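Phosphoribosylglycinamide synthetase (Anaerococcus prevotii, PDB 4DIM) probably binds ATP and a metal ion and acts as a ligase of the ATP-grasp type. Local coordinates at residues 199-204 with 308-313. Residues are numbered along the deposited sequence; the frame is centred on the assembly and turned at random.
Sequences QAFVYK and ENPLVF
Tyr203 lays one face of its ring on Pro310. CB points toward 308-313, and CG stands anti to the backbone N (chi1 172°), which carries the ring out from the strand end to the proline. From CB outward, Tyr203 CG and Tyr203 CD1 both meet Pro310 CG, each at about 3.9 Å. On the other rim, CD2 comes near Leu311 CG and CD1. Further out, Tyr203 CE1 lies 3.6 Å from Pro310 CD, and Tyr203 CE2 has Leu311 CD1 at 3.8 Å, at the ring edge. At the tip, Asn309 OD1 lies 3.4 Å from Tyr203 OH, oblique to the ring. Pro310 CD sits 3.7 Å from the centroid of the Tyr203 ring, 17° off its normal, a CH-pi contact. The opposite face carries Lys204 CG, so the ring lies between Pro310 CD and Lys204 CG. Two residues back, Phe201 brings its edge to the same proline, with Phe201 CE2 4.0 Å from Pro310 CG. Replacing Tyr203 by an alanine would probably leave Pro310 CD without the ring face it packs on and Leu311 CD1 without the edge it touches. Asn309 is tied to its own segment: Leu311 N donates to Asn309 OD1 at 3.0 Å, from above the carbonyl plane. Met304 of helix 297-305 touches both Phe201 and Tyr203, while the carboxylate of Glu308 forms a salt bridge with Lys8. The arrangement joins the end of strand 194-203, in the large antiparallel sheet of the ATP-grasp fold, to a side-chain-capped turn entering the short helix 311-314.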
# COMPACT_ATOMS: atom_id res chain seq x y z
N GLN A 199 3.75 7.85 1.23
CA GLN A 199 2.87 8.02 0.09
C GLN A 199 3.46 9.05 -0.81
O GLN A 199 4.10 9.99 -0.33
CB GLN A 199 1.44 8.47 0.48
CG GLN A 199 0.62 7.52 1.34
CD GLN A 199 0.40 6.14 0.77
OE1 GLN A 199 -0.43 5.94 -0.11
NE2 GLN A 199 1.15 5.16 1.23
N ALA A 200 3.23 8.93 -2.08
CA ALA A 200 3.69 9.92 -3.03
C ALA A 200 2.76 9.92 -4.21
O ALA A 200 1.82 9.13 -4.27
CB ALA A 200 5.14 9.69 -3.44
N PHE A 201 2.92 10.90 -5.06
CA PHE A 201 2.07 11.04 -6.22
C PHE A 201 2.93 11.64 -7.31
O PHE A 201 3.58 12.65 -7.06
CB PHE A 201 0.87 11.93 -5.87
CG PHE A 201 -0.22 11.98 -6.90
CD1 PHE A 201 -1.35 11.19 -6.77
CD2 PHE A 201 -0.16 12.88 -7.94
CE1 PHE A 201 -2.39 11.29 -7.69
CE2 PHE A 201 -1.18 12.95 -8.88
CZ PHE A 201 -2.30 12.17 -8.73
N VAL A 202 2.99 10.98 -8.48
CA VAL A 202 3.76 11.45 -9.62
C VAL A 202 2.80 11.79 -10.83
O VAL A 202 1.95 11.00 -11.18
CB VAL A 202 4.93 10.48 -9.98
CG1 VAL A 202 4.47 9.06 -10.23
CG2 VAL A 202 5.76 11.01 -11.15
N TYR A 203 2.95 12.98 -11.42
CA TYR A 203 2.13 13.44 -12.57
C TYR A 203 2.99 14.19 -13.57
O TYR A 203 3.57 15.21 -13.21
CB TYR A 203 1.01 14.35 -12.06
CG TYR A 203 0.22 15.03 -13.16
CD1 TYR A 203 -0.56 14.30 -14.04
CD2 TYR A 203 0.16 16.42 -13.23
CE1 TYR A 203 -1.35 14.93 -15.00
CE2 TYR A 203 -0.64 17.06 -14.17
CZ TYR A 203 -1.37 16.31 -15.07
OH TYR A 203 -2.19 16.91 -15.99
N LYS A 204 3.07 13.70 -14.80
CA LYS A 204 3.89 14.30 -15.86
C LYS A 204 5.34 14.43 -15.38
O LYS A 204 6.00 15.45 -15.59
CB LYS A 204 3.32 15.65 -16.33
CG LYS A 204 1.94 15.53 -16.96
CD LYS A 204 1.39 16.93 -17.25
CE LYS A 204 0.21 16.93 -18.19
NZ LYS A 204 0.65 17.01 -19.61
N GLU A 308 -7.50 13.83 -17.18
CA GLU A 308 -7.78 15.18 -16.68
C GLU A 308 -6.67 15.58 -15.68
O GLU A 308 -5.78 14.78 -15.37
CB GLU A 308 -9.19 15.30 -16.05
CG GLU A 308 -10.33 15.14 -17.03
CD GLU A 308 -10.38 16.12 -18.20
OE1 GLU A 308 -10.88 15.71 -19.27
OE2 GLU A 308 -9.91 17.27 -18.05
N ASN A 309 -6.68 16.87 -15.26
CA ASN A 309 -5.66 17.45 -14.41
C ASN A 309 -5.94 17.27 -12.90
O ASN A 309 -6.82 17.94 -12.33
CB ASN A 309 -5.52 18.95 -14.72
CG ASN A 309 -4.26 19.59 -14.17
OD1 ASN A 309 -3.39 18.93 -13.58
ND2 ASN A 309 -4.13 20.89 -14.39
N PRO A 310 -5.10 16.49 -12.21
CA PRO A 310 -5.23 16.40 -10.75
C PRO A 310 -4.80 17.68 -10.00
O PRO A 310 -5.21 17.87 -8.87
CB PRO A 310 -4.30 15.22 -10.40
CG PRO A 310 -3.32 15.16 -11.44
CD PRO A 310 -3.96 15.67 -12.69
N LEU A 311 -4.04 18.57 -10.64
CA LEU A 311 -3.54 19.79 -9.98
C LEU A 311 -4.63 20.76 -9.55
O LEU A 311 -4.38 21.55 -8.65
CB LEU A 311 -2.53 20.50 -10.86
CG LEU A 311 -1.27 19.65 -11.13
CD1 LEU A 311 -0.39 20.29 -12.17
CD2 LEU A 311 -0.50 19.39 -9.84
N VAL A 312 -5.83 20.65 -10.13
CA VAL A 312 -7.05 21.39 -9.78
C VAL A 312 -7.43 21.14 -8.32
O VAL A 312 -7.96 22.05 -7.66
CB VAL A 312 -8.19 20.92 -10.75
CG1 VAL A 312 -9.59 21.22 -10.20
CG2 VAL A 312 -7.98 21.54 -12.12
N PHE A 313 -7.20 19.91 -7.83
CA PHE A 313 -7.47 19.50 -6.45
C PHE A 313 -6.26 19.77 -5.55
O PHE A 313 -6.47 20.14 -4.40
CB PHE A 313 -7.86 18.02 -6.37
CG PHE A 313 -8.98 17.64 -7.30
CD1 PHE A 313 -10.29 17.99 -7.01
CD2 PHE A 313 -8.72 17.10 -8.55
CE1 PHE A 313 -11.32 17.77 -7.93
CE2 PHE A 313 -9.73 16.89 -9.47
CZ PHE A 313 -11.03 17.20 -9.15